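Long-range contacts in beta-N-acetylglucosaminidase-like protein Glycoside hydrolase family 20 (Flavobacterium johnsoniae, PDB 6YHH), which probably removes terminal N-acetylhexosamine units from chitin-derived oligosaccharides, as a family 20 beta-N-acetylhexosaminidase of bacterial chitin metabolism: residues T529-P534 / L662-S667; L568-A573 / E666-L671; F592-I597 / E629-L634; S624-E629 / T647-C652. All blocks are in the same frame, centred on the assembly; numbering follows the deposited sequence.

Overall arrangement
The four contacts all lie in the helical C-terminal part of the chain, on the same side of its centre and away from the predicted catalytic acid. From the N terminus, 529-534 opens the widest loop, which contact 1 closes at 662-667 by pairing strand 532-534 with strand 660-662. Within it, helix 565-579 reaches helix 665-671 in contact 2, which closes on the same C-terminal helix and shares Glu666 and Ser667. Nested inside both, contact 3 joins helices 583-607 and 617-634, and contact 4 joins helices 617-634 and 642-650. These two cross along the chain and share Glu629; their centres are about 9 Å apart.

Contact 1: T529-P534 / L662-S667; sequences TNVCEP and LSVYES
Val531 and Leu662 lie side by side and point the same way, with CG2 of Val531 3.9 Å from CD2 of Leu662. The same CD2 also meets SG of Cys532, so one leucine methyl serves two neighbours. The other branch of Val531 turns to Val664: the two CG1 methyls touch at 3.8 Å, the side chains crossing at a slant. Trp596 of helix 583-607 and Leu623 of helix 617-634 pack against both valines. Cys532 and Leu662 belong to a two-stranded antiparallel sheet of 532-534 and 660-662, where they form a non-hydrogen-bonded pair with CA atoms 4.7 Å apart. Ser663 N donates to Val531 O at 3.0 Å, nearly straight at 163°, and CA of Leu662 makes a CA-H...O contact with that same oxygen. The polar link comes from Glu533, next along the strand from Cys532, and Ser663. Ser663 OG sits between its own N and carbonyl carbon (chi1 57°) and donates to Glu533 OE2 at 2.8 Å, coming from above the carboxylate plane, 64° out of it. The same hydroxyl is also hydrogen-bonded to OG of Ser567, its strongest polar partner, while Glu533 also accepts from Ala564 N and forms a salt bridge with Lys536. An alanine in place of Glu533 would probably leave Lys536 without its countercharge and deprive both the Ser663 hydroxyl and Ala564 N of an acceptor.

Contact 2: L568-A573 / E666-L671; sequences LAFDEA and ESLKKL
Ser667 and Phe570 meet where helix 565-579 packs beside helix 665-671, the two running nearly parallel at 19° with segment axes 9.7 Å apart. This side-by-side helix pair brings the CA atoms of Asp571 and Ser667 to 5.7 Å. The apolar part centres on the Phe570 ring, swung to the far side of CB from its own nitrogen (chi1 -175°), which carries it toward the second helix. Its CE2 lies 3.7 Å from CB of Ser667, and its CZ meets CD2 of Leu668, the two side chains crossing at about a right angle. Trp596 and Phe592 of helix 583-607 add edge-to-face ring contacts. The direct polar link is a 2.6 Å hydrogen bond from Ser667 OG to Asp571 OD1, the hydroxyl approaching 39° out of the carboxylate plane. An alanine here, with no carboxylate, would probably leave the Ser667 hydroxyl without this acceptor and the first of two bridging waters without one of its partners. That water donates to Asp571 OD1 and accepts from Ser667 N at 3.0 Å. The other donates to Asp571 O and to Ser667 OG, and accepts from Lys670 NZ at 2.7 Å.

Contact 3: F592-I597 / E629-L634; sequences FFNKWI and ELLLVL
Helices 583-607 and 617-634 run antiparallel here, their short segments crossing at -159° with axes 10.0 Å apart and the CA atoms of Phe593 and Leu631 separated by 6.8 Å. Phe593 carries most of the contact. One face of its ring takes CB of Leu630 in a CH-pi contact, 3.9 Å from the centroid and 28° off the ring normal. Leu631 CD2 and Leu634 CD1 lie instead at the ring edge, the latter 3.7 Å from CE2, so leucines border the ring in two directions. This antiparallel helix pair belongs to the C-terminal helical bundle, where Leu668 and Leu671 of helix 665-671 also press on Phe593. The side chains of Phe593 and Leu631 slide past each other in opposite directions, with CB of Phe593 3.7 Å from CG of Leu631. The other Leu631 methyl, CD1, meets CD1 of Ile597 tip to tip at 3.7 Å and lies 3.5 Å from ND2 of Asn594, whose side chain crosses the leucine at the more exposed border.

Contact 4: S624-E629 / T647-C652; sequences SDASQE and TLIEQC
Apolar helix-to-helix packing joins helix 617-634 to segment 647-652, on helix 642-650, within the C-terminal helical bundle. The backbones come closest at Ala626 and Ile649, whose CA atoms lie 5.8 Å apart. Leu648 leads from the second segment: with CG opposite its own nitrogen (chi1 -176°), its CD2 methyl reaches CB of Glu629 at 3.5 Å. The two side chains cross at about a right angle, and only the aliphatic stem of the glutamate is used; its OE2 bonds to Ser638. The CD1 branch of Leu648 lies 4.2 Å from CB of Asp625, whose carboxylate pairs with Lys621. Deeper in, CB of Ala626 touches Ile649 CD1 and Cys652 SG, each at 4.0 Å, while Leu668 of helix 665-671 packs on both of those residues. No hydrogen bond links the two segments, so cohesion here rests on van der Waals contact and burial of apolar surface, with the acidic groups engaged elsewhere.

Contact 1: T529-P534 / L662-S667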
loop_
_atom_site.group_PDB
_atom_site.type_symbol
_atom_site.label_atom_id
_atom_site.label_comp_id
_atom_site.label_asym_id
_atom_site.label_seq_id
_atom_site.Cartn_x
_atom_site.Cartn_y
_atom_site.Cartn_z
ATOM N N THR A 529 -16.234 -6.784 -14.552
ATOM C CA THR A 529 -15.953 -7.484 -13.290
ATOM C C THR A 529 -17.195 -7.641 -12.458
ATOM O O THR A 529 -17.323 -8.589 -11.678
ATOM C CB THR A 529 -14.897 -6.850 -12.400
ATOM O OG1 THR A 529 -15.438 -5.635 -11.845
ATOM C CG2 THR A 529 -13.641 -6.602 -13.108
ATOM N N ASN A 530 -18.184 -6.742 -12.634
ATOM C CA ASN A 530 -19.397 -6.767 -11.847
ATOM C C ASN A 530 -20.438 -7.815 -12.194
ATOM O O ASN A 530 -21.478 -7.913 -11.494
ATOM C CB ASN A 530 -20.002 -5.345 -11.776
ATOM C CG ASN A 530 -19.115 -4.366 -11.056
ATOM O OD1 ASN A 530 -18.329 -4.728 -10.181
ATOM N ND2 ASN A 530 -19.292 -3.116 -11.379
ATOM N N VAL A 531 -20.146 -8.681 -13.188
ATOM C CA VAL A 531 -20.873 -9.890 -13.461
ATOM C C VAL A 531 -20.039 -11.136 -13.449
ATOM O O VAL A 531 -20.558 -12.185 -13.732
ATOM C CB VAL A 531 -21.696 -9.817 -14.750
ATOM C CG1 VAL A 531 -22.808 -8.810 -14.548
ATOM C CG2 VAL A 531 -20.860 -9.543 -16.025
ATOM N N CYS A 532 -18.768 -11.029 -13.060
ATOM C CA CYS A 532 -17.849 -12.181 -13.139
ATOM C C CYS A 532 -17.210 -12.478 -11.739
ATOM O O CYS A 532 -17.042 -11.574 -10.937
ATOM C CB CYS A 532 -16.726 -11.936 -14.105
ATOM S SG CYS A 532 -17.185 -11.821 -15.838
ATOM N N GLU A 533 -17.022 -13.751 -11.491
ATOM C CA GLU A 533 -16.474 -14.251 -10.222
ATOM C C GLU A 533 -15.381 -15.236 -10.483
ATOM O O GLU A 533 -15.452 -16.031 -11.361
ATOM C CB GLU A 533 -17.579 -14.799 -9.340
ATOM C CG GLU A 533 -18.681 -13.753 -9.096
ATOM C CD GLU A 533 -19.836 -14.265 -8.239
ATOM O OE1 GLU A 533 -19.839 -15.395 -7.726
ATOM O OE2 GLU A 533 -20.855 -13.533 -8.134
ATOM N N PRO A 534 -14.326 -15.180 -9.694
ATOM C CA PRO A 534 -13.282 -16.159 -9.945
ATOM C C PRO A 534 -13.728 -17.600 -9.668
ATOM O O PRO A 534 -14.549 -17.874 -8.784
ATOM C CB PRO A 534 -12.159 -15.761 -8.990
ATOM C CG PRO A 534 -12.671 -14.653 -8.171
ATOM C CD PRO A 534 -14.078 -14.292 -8.563
ATOM N N LEU A 662 -19.436 -16.274 -15.273
ATOM C CA LEU A 662 -20.543 -15.325 -15.262
ATOM C C LEU A 662 -21.603 -15.690 -14.225
ATOM O O LEU A 662 -22.209 -16.753 -14.301
ATOM C CB LEU A 662 -21.235 -15.248 -16.658
ATOM C CG LEU A 662 -20.487 -14.544 -17.779
ATOM C CD1 LEU A 662 -21.121 -14.891 -19.146
ATOM C CD2 LEU A 662 -20.412 -13.056 -17.537
ATOM N N SER A 663 -21.765 -14.864 -13.208
ATOM C CA SER A 663 -22.627 -15.226 -12.096
ATOM C C SER A 663 -24.042 -14.708 -12.268
ATOM O O SER A 663 -24.824 -14.701 -11.357
ATOM C CB SER A 663 -21.993 -14.772 -10.776
ATOM O OG SER A 663 -21.747 -13.372 -10.775
ATOM N N VAL A 664 -24.345 -14.334 -13.494
ATOM C CA VAL A 664 -25.727 -14.089 -13.968
ATOM C C VAL A 664 -26.306 -15.279 -14.700
ATOM O O VAL A 664 -27.493 -15.272 -15.067
ATOM C CB VAL A 664 -25.759 -12.835 -14.883
ATOM C CG1 VAL A 664 -25.412 -11.559 -14.136
ATOM C CG2 VAL A 664 -24.873 -12.974 -16.101
ATOM N N TYR A 665 -25.526 -16.327 -14.965
ATOM C CA TYR A 665 -26.018 -17.466 -15.679
ATOM C C TYR A 665 -27.304 -18.108 -15.133
ATOM O O TYR A 665 -28.304 -18.324 -15.921
ATOM C CB TYR A 665 -24.937 -18.549 -15.834
ATOM C CG TYR A 665 -25.524 -19.836 -16.246
ATOM C CD1 TYR A 665 -25.943 -20.016 -17.561
ATOM C CD2 TYR A 665 -25.695 -20.857 -15.322
ATOM C CE1 TYR A 665 -26.519 -21.205 -17.941
ATOM C CE2 TYR A 665 -26.235 -22.065 -15.691
ATOM C CZ TYR A 665 -26.632 -22.232 -17.002
ATOM O OH TYR A 665 -27.219 -23.458 -17.405
ATOM N N GLU A 666 -27.333 -18.335 -13.816
ATOM C CA GLU A 666 -28.530 -18.998 -13.217
ATOM C C GLU A 666 -29.819 -18.200 -13.485
ATOM O O GLU A 666 -30.830 -18.797 -13.827
ATOM C CB GLU A 666 -28.377 -19.276 -11.754
ATOM C CG GLU A 666 -27.288 -20.322 -11.459
ATOM C CD GLU A 666 -27.586 -21.755 -11.974
ATOM O OE1 GLU A 666 -28.760 -22.131 -12.299
ATOM O OE2 GLU A 666 -26.610 -22.551 -12.081
ATOM N N SER A 667 -29.726 -16.886 -13.380
ATOM C CA SER A 667 -30.844 -15.996 -13.659
ATOM C C SER A 667 -31.216 -15.895 -15.109
ATOM O O SER A 667 -32.430 -15.780 -15.444
ATOM C CB SER A 667 -30.554 -14.643 -13.052
ATOM O OG SER A 667 -30.767 -14.686 -11.636
#

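Contact 2: L568-A573 / E666-L671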
loop_
_atom_site.group_PDB
_atom_site.type_symbol
_atom_site.label_atom_id
_atom_site.label_comp_id
_atom_site.label_asym_id
_atom_site.label_seq_id
_atom_site.Cartn_x
_atom_site.Cartn_y
_atom_site.Cartn_z
ATOM N N LEU A 568 -25.800 -9.717 -8.517
ATOM C CA LEU A 568 -26.801 -9.758 -7.431
ATOM C C LEU A 568 -27.994 -8.865 -7.794
ATOM O O LEU A 568 -29.149 -9.247 -7.536
ATOM C CB LEU A 568 -26.175 -9.283 -6.141
ATOM C CG LEU A 568 -25.145 -10.217 -5.491
ATOM C CD1 LEU A 568 -24.543 -9.557 -4.235
ATOM C CD2 LEU A 568 -25.679 -11.571 -5.272
ATOM N N ALA A 569 -27.720 -7.708 -8.371
ATOM C CA ALA A 569 -28.816 -6.841 -8.817
ATOM C C ALA A 569 -29.672 -7.405 -9.892
ATOM O O ALA A 569 -30.883 -7.228 -9.893
ATOM C CB ALA A 569 -28.307 -5.451 -9.160
ATOM N N PHE A 570 -29.046 -8.067 -10.831
ATOM C CA PHE A 570 -29.734 -8.767 -11.891
ATOM C C PHE A 570 -30.623 -9.836 -11.356
ATOM O O PHE A 570 -31.832 -9.985 -11.706
ATOM C CB PHE A 570 -28.730 -9.349 -12.893
ATOM C CG PHE A 570 -29.391 -9.985 -14.082
ATOM C CD1 PHE A 570 -30.160 -9.233 -14.989
ATOM C CD2 PHE A 570 -29.260 -11.362 -14.350
ATOM C CE1 PHE A 570 -30.711 -9.858 -16.119
ATOM C CE2 PHE A 570 -29.825 -11.965 -15.435
ATOM C CZ PHE A 570 -30.612 -11.185 -16.329
ATOM N N ASP A 571 -30.060 -10.631 -10.433
ATOM C CA ASP A 571 -30.813 -11.717 -9.879
ATOM C C ASP A 571 -32.134 -11.199 -9.251
ATOM O O ASP A 571 -33.185 -11.866 -9.421
ATOM C CB ASP A 571 -30.003 -12.355 -8.741
ATOM C CG ASP A 571 -28.835 -13.245 -9.234
ATOM O OD1 ASP A 571 -28.778 -13.637 -10.394
ATOM O OD2 ASP A 571 -27.994 -13.554 -8.355
ATOM N N GLU A 572 -32.023 -10.097 -8.540
ATOM C CA GLU A 572 -33.160 -9.440 -7.840
ATOM C C GLU A 572 -34.147 -8.973 -8.895
ATOM O O GLU A 572 -35.382 -9.231 -8.778
ATOM C CB GLU A 572 -32.689 -8.273 -6.983
ATOM C CG GLU A 572 -33.830 -7.429 -6.347
ATOM C CD GLU A 572 -34.675 -8.224 -5.337
ATOM O OE1 GLU A 572 -34.283 -9.391 -4.954
ATOM O OE2 GLU A 572 -35.771 -7.678 -4.939
ATOM N N ALA A 573 -33.657 -8.316 -9.935
ATOM C CA ALA A 573 -34.550 -7.829 -10.978
ATOM C C ALA A 573 -35.267 -8.982 -11.672
ATOM O O ALA A 573 -36.492 -8.890 -11.986
ATOM C CB ALA A 573 -33.776 -6.978 -11.976
ATOM N N GLU A 666 -27.333 -18.335 -13.816
ATOM C CA GLU A 666 -28.530 -18.998 -13.217
ATOM C C GLU A 666 -29.819 -18.200 -13.485
ATOM O O GLU A 666 -30.830 -18.797 -13.827
ATOM C CB GLU A 666 -28.377 -19.276 -11.754
ATOM C CG GLU A 666 -27.288 -20.322 -11.459
ATOM C CD GLU A 666 -27.586 -21.755 -11.974
ATOM O OE1 GLU A 666 -28.760 -22.131 -12.299
ATOM O OE2 GLU A 666 -26.610 -22.551 -12.081
ATOM N N SER A 667 -29.726 -16.886 -13.380
ATOM C CA SER A 667 -30.844 -15.996 -13.659
ATOM C C SER A 667 -31.216 -15.895 -15.109
ATOM O O SER A 667 -32.430 -15.780 -15.444
ATOM C CB SER A 667 -30.554 -14.643 -13.052
ATOM O OG SER A 667 -30.767 -14.686 -11.636
ATOM N N LEU A 668 -30.232 -16.000 -16.013
ATOM C CA LEU A 668 -30.533 -16.089 -17.413
ATOM C C LEU A 668 -31.389 -17.346 -17.655
ATOM O O LEU A 668 -32.363 -17.287 -18.455
ATOM C CB LEU A 668 -29.264 -16.172 -18.262
ATOM C CG LEU A 668 -28.369 -14.933 -18.228
ATOM C CD1 LEU A 668 -27.123 -15.286 -18.979
ATOM C CD2 LEU A 668 -29.033 -13.735 -18.879
ATOM N N LYS A 669 -30.971 -18.455 -17.059
ATOM C CA LYS A 669 -31.645 -19.757 -17.236
ATOM C C LYS A 669 -33.094 -19.632 -16.696
ATOM O O LYS A 669 -34.038 -20.112 -17.377
ATOM C CB LYS A 669 -30.883 -20.897 -16.511
ATOM N N LYS A 670 -33.267 -18.963 -15.562
ATOM C CA LYS A 670 -34.612 -18.800 -14.955
ATOM C C LYS A 670 -35.526 -18.015 -15.861
ATOM O O LYS A 670 -36.759 -18.271 -15.913
ATOM C CB LYS A 670 -34.528 -18.088 -13.604
ATOM C CG LYS A 670 -34.072 -18.918 -12.405
ATOM C CD LYS A 670 -33.846 -18.133 -11.124
ATOM C CE LYS A 670 -35.051 -17.300 -10.775
ATOM N NZ LYS A 670 -34.834 -16.564 -9.506
ATOM N N LEU A 671 -34.963 -17.066 -16.605
ATOM C CA LEU A 671 -35.827 -16.253 -17.518
ATOM C C LEU A 671 -36.422 -17.023 -18.633
ATOM O O LEU A 671 -37.448 -16.642 -19.162
ATOM C CB LEU A 671 -35.065 -15.090 -18.151
ATOM C CG LEU A 671 -34.913 -13.853 -17.362
ATOM C CD1 LEU A 671 -33.971 -12.935 -18.167
ATOM C CD2 LEU A 671 -36.285 -13.153 -17.110
HETATM O O HOH W 1 -27.564 -15.786 -11.675
HETATM O O HOH W 2 -33.067 -14.571 -10.125
#

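Contact 3: F592-I597 / E629-L634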
loop_
_atom_site.group_PDB
_atom_site.type_symbol
_atom_site.label_atom_id
_atom_site.label_comp_id
_atom_site.label_asym_id
_atom_site.label_seq_id
_atom_site.Cartn_x
_atom_site.Cartn_y
_atom_site.Cartn_z
ATOM N N PHE A 592 -30.278 -4.301 -17.986
ATOM C CA PHE A 592 -28.996 -5.066 -17.818
ATOM C C PHE A 592 -28.539 -5.565 -19.145
ATOM O O PHE A 592 -27.362 -5.501 -19.464
ATOM C CB PHE A 592 -29.192 -6.255 -16.855
ATOM C CG PHE A 592 -29.250 -5.831 -15.426
ATOM C CD1 PHE A 592 -28.059 -5.639 -14.655
ATOM C CD2 PHE A 592 -30.469 -5.613 -14.808
ATOM C CE1 PHE A 592 -28.154 -5.275 -13.298
ATOM C CE2 PHE A 592 -30.549 -5.216 -13.502
ATOM C CZ PHE A 592 -29.397 -5.022 -12.739
ATOM N N PHE A 593 -29.472 -6.030 -19.967
ATOM C CA PHE A 593 -29.088 -6.480 -21.303
ATOM C C PHE A 593 -28.511 -5.365 -22.150
ATOM O O PHE A 593 -27.467 -5.544 -22.836
ATOM C CB PHE A 593 -30.290 -7.099 -22.030
ATOM C CG PHE A 593 -30.894 -8.267 -21.324
ATOM C CD1 PHE A 593 -30.095 -9.202 -20.633
ATOM C CD2 PHE A 593 -32.236 -8.528 -21.428
ATOM C CE1 PHE A 593 -30.668 -10.263 -19.968
ATOM C CE2 PHE A 593 -32.800 -9.600 -20.766
ATOM C CZ PHE A 593 -32.026 -10.459 -20.053
ATOM N N ASN A 594 -29.129 -4.181 -22.144
ATOM C CA ASN A 594 -28.572 -3.076 -22.883
ATOM C C ASN A 594 -27.173 -2.705 -22.310
ATOM O O ASN A 594 -26.216 -2.402 -23.073
ATOM C CB ASN A 594 -29.495 -1.884 -22.843
ATOM C CG ASN A 594 -30.722 -2.096 -23.664
ATOM O OD1 ASN A 594 -31.869 -1.824 -23.222
ATOM N ND2 ASN A 594 -30.537 -2.538 -24.802
ATOM N N LYS A 595 -27.021 -2.761 -21.000
ATOM C CA LYS A 595 -25.746 -2.458 -20.390
ATOM C C LYS A 595 -24.662 -3.442 -20.833
ATOM O O LYS A 595 -23.528 -2.996 -21.206
ATOM C CB LYS A 595 -25.841 -2.511 -18.842
ATOM C CG LYS A 595 -24.520 -2.164 -18.190
ATOM C CD LYS A 595 -24.599 -2.122 -16.664
ATOM C CE LYS A 595 -23.261 -1.633 -16.080
ATOM N NZ LYS A 595 -23.412 -1.432 -14.605
ATOM N N TRP A 596 -24.971 -4.732 -20.820
ATOM C CA TRP A 596 -23.964 -5.742 -21.190
ATOM C C TRP A 596 -23.549 -5.677 -22.652
ATOM O O TRP A 596 -22.424 -6.006 -23.048
ATOM C CB TRP A 596 -24.430 -7.100 -20.772
ATOM C CG TRP A 596 -24.618 -7.152 -19.240
ATOM C CD1 TRP A 596 -23.922 -6.478 -18.254
ATOM C CD2 TRP A 596 -25.535 -7.996 -18.553
ATOM N NE1 TRP A 596 -24.389 -6.836 -17.008
ATOM C CE2 TRP A 596 -25.353 -7.786 -17.167
ATOM C CE3 TRP A 596 -26.431 -8.945 -18.962
ATOM C CZ2 TRP A 596 -26.113 -8.477 -16.201
ATOM C CZ3 TRP A 596 -27.182 -9.601 -18.038
ATOM C CH2 TRP A 596 -27.012 -9.358 -16.660
ATOM N N ILE A 597 -24.530 -5.350 -23.522
ATOM C CA ILE A 597 -24.206 -5.089 -24.931
ATOM C C ILE A 597 -23.200 -3.963 -25.029
ATOM O O ILE A 597 -22.213 -4.046 -25.777
ATOM C CB ILE A 597 -25.497 -4.842 -25.686
ATOM C CG1 ILE A 597 -26.294 -6.150 -25.764
ATOM C CG2 ILE A 597 -25.181 -4.262 -27.060
ATOM C CD1 ILE A 597 -27.749 -5.956 -26.190
ATOM N N GLU A 629 -30.533 -11.439 -27.713
ATOM C CA GLU A 629 -31.690 -12.331 -28.005
ATOM C C GLU A 629 -32.789 -12.205 -26.924
ATOM O O GLU A 629 -34.051 -12.129 -27.208
ATOM C CB GLU A 629 -31.253 -13.773 -28.216
ATOM C CG GLU A 629 -32.361 -14.700 -28.766
ATOM C CD GLU A 629 -32.732 -14.317 -30.201
ATOM O OE1 GLU A 629 -31.826 -13.979 -30.988
ATOM O OE2 GLU A 629 -33.942 -14.373 -30.525
ATOM N N LEU A 630 -32.368 -12.131 -25.658
ATOM C CA LEU A 630 -33.299 -11.974 -24.596
ATOM C C LEU A 630 -34.037 -10.632 -24.659
ATOM O O LEU A 630 -35.200 -10.550 -24.189
ATOM C CB LEU A 630 -32.632 -12.135 -23.233
ATOM C CG LEU A 630 -32.194 -13.588 -22.991
ATOM C CD1 LEU A 630 -31.257 -13.737 -21.787
ATOM C CD2 LEU A 630 -33.370 -14.510 -22.777
ATOM N N LEU A 631 -33.419 -9.576 -25.172
ATOM C CA LEU A 631 -34.194 -8.348 -25.430
ATOM C C LEU A 631 -35.383 -8.660 -26.383
ATOM O O LEU A 631 -36.502 -8.144 -26.205
ATOM C CB LEU A 631 -33.320 -7.251 -26.034
ATOM C CG LEU A 631 -32.370 -6.596 -24.995
ATOM C CD1 LEU A 631 -31.395 -5.763 -25.751
ATOM C CD2 LEU A 631 -33.164 -5.717 -24.044
ATOM N N LEU A 632 -35.139 -9.493 -27.375
ATOM C CA LEU A 632 -36.241 -9.830 -28.306
ATOM C C LEU A 632 -37.239 -10.734 -27.631
ATOM O O LEU A 632 -38.459 -10.577 -27.803
ATOM C CB LEU A 632 -35.706 -10.494 -29.554
ATOM C CG LEU A 632 -34.756 -9.655 -30.378
ATOM C CD1 LEU A 632 -34.055 -10.564 -31.337
ATOM C CD2 LEU A 632 -35.472 -8.530 -31.109
ATOM N N VAL A 633 -36.774 -11.666 -26.834
ATOM C CA VAL A 633 -37.641 -12.541 -26.050
ATOM C C VAL A 633 -38.588 -11.716 -25.154
ATOM O O VAL A 633 -39.806 -11.913 -25.194
ATOM C CB VAL A 633 -36.852 -13.515 -25.186
ATOM C CG1 VAL A 633 -37.739 -14.267 -24.236
ATOM C CG2 VAL A 633 -36.086 -14.543 -26.004
ATOM N N LEU A 634 -38.045 -10.763 -24.390
ATOM C CA LEU A 634 -38.854 -9.927 -23.493
ATOM C C LEU A 634 -39.957 -9.156 -24.246
ATOM O O LEU A 634 -40.995 -8.895 -23.666
ATOM C CB LEU A 634 -38.018 -8.932 -22.668
ATOM C CG LEU A 634 -37.111 -9.448 -21.506
ATOM C CD1 LEU A 634 -36.307 -8.317 -20.863
ATOM C CD2 LEU A 634 -37.787 -10.214 -20.394
#

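Contact 4: S624-E629 / T647-C652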
loop_
_atom_site.group_PDB
_atom_site.type_symbol
_atom_site.label_atom_id
_atom_site.label_comp_id
_atom_site.label_asym_id
_atom_site.label_seq_id
_atom_site.Cartn_x
_atom_site.Cartn_y
_atom_site.Cartn_z
ATOM N N SER A 624 -23.229 -10.855 -24.378
ATOM C CA SER A 624 -23.786 -9.880 -25.296
ATOM C C SER A 624 -24.713 -10.599 -26.216
ATOM O O SER A 624 -25.841 -10.113 -26.463
ATOM C CB SER A 624 -22.683 -9.180 -26.103
ATOM O OG SER A 624 -23.322 -8.277 -27.058
ATOM N N ASP A 625 -24.283 -11.732 -26.713
ATOM C CA ASP A 625 -25.190 -12.519 -27.637
ATOM C C ASP A 625 -26.466 -12.911 -26.952
ATOM O O ASP A 625 -27.556 -12.745 -27.531
ATOM C CB ASP A 625 -24.497 -13.752 -28.215
ATOM C CG ASP A 625 -23.419 -13.433 -29.225
ATOM O OD1 ASP A 625 -23.265 -12.320 -29.739
ATOM O OD2 ASP A 625 -22.656 -14.340 -29.527
ATOM N N ALA A 626 -26.388 -13.469 -25.743
ATOM C CA ALA A 626 -27.577 -13.824 -24.978
ATOM C C ALA A 626 -28.440 -12.586 -24.710
ATOM O O ALA A 626 -29.691 -12.656 -24.812
ATOM C CB ALA A 626 -27.216 -14.553 -23.710
ATOM N N SER A 627 -27.801 -11.470 -24.343
ATOM C CA SER A 627 -28.511 -10.212 -24.038
ATOM C C SER A 627 -29.327 -9.742 -25.255
ATOM O O SER A 627 -30.508 -9.374 -25.103
ATOM C CB SER A 627 -27.531 -9.155 -23.577
ATOM O OG SER A 627 -26.914 -9.520 -22.344
ATOM N N GLN A 628 -28.704 -9.779 -26.424
ATOM C CA GLN A 628 -29.379 -9.329 -27.655
ATOM C C GLN A 628 -30.637 -10.152 -27.887
ATOM O O GLN A 628 -31.691 -9.610 -28.276
ATOM C CB GLN A 628 -28.434 -9.424 -28.890
ATOM C CG GLN A 628 -27.328 -8.376 -28.916
ATOM C CD GLN A 628 -26.175 -8.636 -29.948
ATOM O OE1 GLN A 628 -26.395 -8.612 -31.125
ATOM N NE2 GLN A 628 -24.950 -8.721 -29.482
ATOM N N GLU A 629 -30.533 -11.439 -27.713
ATOM C CA GLU A 629 -31.690 -12.331 -28.005
ATOM C C GLU A 629 -32.789 -12.205 -26.924
ATOM O O GLU A 629 -34.051 -12.129 -27.208
ATOM C CB GLU A 629 -31.253 -13.773 -28.216
ATOM C CG GLU A 629 -32.361 -14.700 -28.766
ATOM C CD GLU A 629 -32.732 -14.317 -30.201
ATOM O OE1 GLU A 629 -31.826 -13.979 -30.988
ATOM O OE2 GLU A 629 -33.942 -14.373 -30.525
ATOM N N THR A 647 -29.443 -23.300 -25.909
ATOM C CA THR A 647 -27.986 -23.433 -26.166
ATOM C C THR A 647 -27.260 -22.075 -26.006
ATOM O O THR A 647 -26.154 -21.995 -25.426
ATOM C CB THR A 647 -27.789 -24.004 -27.560
ATOM O OG1 THR A 647 -28.305 -25.346 -27.519
ATOM C CG2 THR A 647 -26.350 -24.068 -27.912
ATOM N N LEU A 648 -27.920 -21.018 -26.482
ATOM C CA LEU A 648 -27.390 -19.688 -26.483
ATOM C C LEU A 648 -27.121 -19.247 -25.016
ATOM O O LEU A 648 -26.033 -18.710 -24.722
ATOM C CB LEU A 648 -28.337 -18.722 -27.177
ATOM C CG LEU A 648 -27.810 -17.330 -27.310
ATOM C CD1 LEU A 648 -26.669 -17.342 -28.286
ATOM C CD2 LEU A 648 -28.926 -16.368 -27.769
ATOM N N ILE A 649 -28.078 -19.475 -24.134
ATOM C CA ILE A 649 -27.921 -19.133 -22.707
ATOM C C ILE A 649 -26.909 -20.042 -22.078
ATOM O O ILE A 649 -26.091 -19.558 -21.286
ATOM C CB ILE A 649 -29.272 -19.061 -21.985
ATOM C CG1 ILE A 649 -29.892 -17.684 -22.264
ATOM C CG2 ILE A 649 -29.161 -19.386 -20.503
ATOM C CD1 ILE A 649 -30.108 -17.247 -23.691
ATOM N N GLU A 650 -26.901 -21.327 -22.430
ATOM C CA GLU A 650 -25.952 -22.246 -21.840
ATOM C C GLU A 650 -24.546 -21.882 -22.117
ATOM O O GLU A 650 -23.638 -22.229 -21.332
ATOM C CB GLU A 650 -26.179 -23.697 -22.363
ATOM C CG GLU A 650 -27.414 -24.396 -21.839
ATOM C CD GLU A 650 -27.332 -24.573 -20.349
ATOM O OE1 GLU A 650 -26.422 -25.282 -19.874
ATOM O OE2 GLU A 650 -28.148 -23.914 -19.661
ATOM N N GLN A 651 -24.274 -21.214 -23.214
ATOM C CA GLN A 651 -22.882 -20.761 -23.513
ATOM C C GLN A 651 -22.361 -19.954 -22.323
ATOM O O GLN A 651 -21.145 -19.903 -22.038
ATOM C CB GLN A 651 -22.802 -19.857 -24.712
ATOM C CG GLN A 651 -23.244 -20.424 -26.066
ATOM C CD GLN A 651 -22.442 -21.597 -26.428
ATOM O OE1 GLN A 651 -21.221 -21.501 -26.572
ATOM N NE2 GLN A 651 -23.101 -22.735 -26.549
ATOM N N CYS A 652 -23.244 -19.253 -21.656
ATOM C CA CYS A 652 -22.814 -18.325 -20.601
ATOM C C CYS A 652 -22.412 -19.054 -19.297
ATOM O O CYS A 652 -22.045 -18.369 -18.326
ATOM C CB CYS A 652 -23.893 -17.291 -20.285
ATOM S SG CYS A 652 -24.193 -16.152 -21.610
#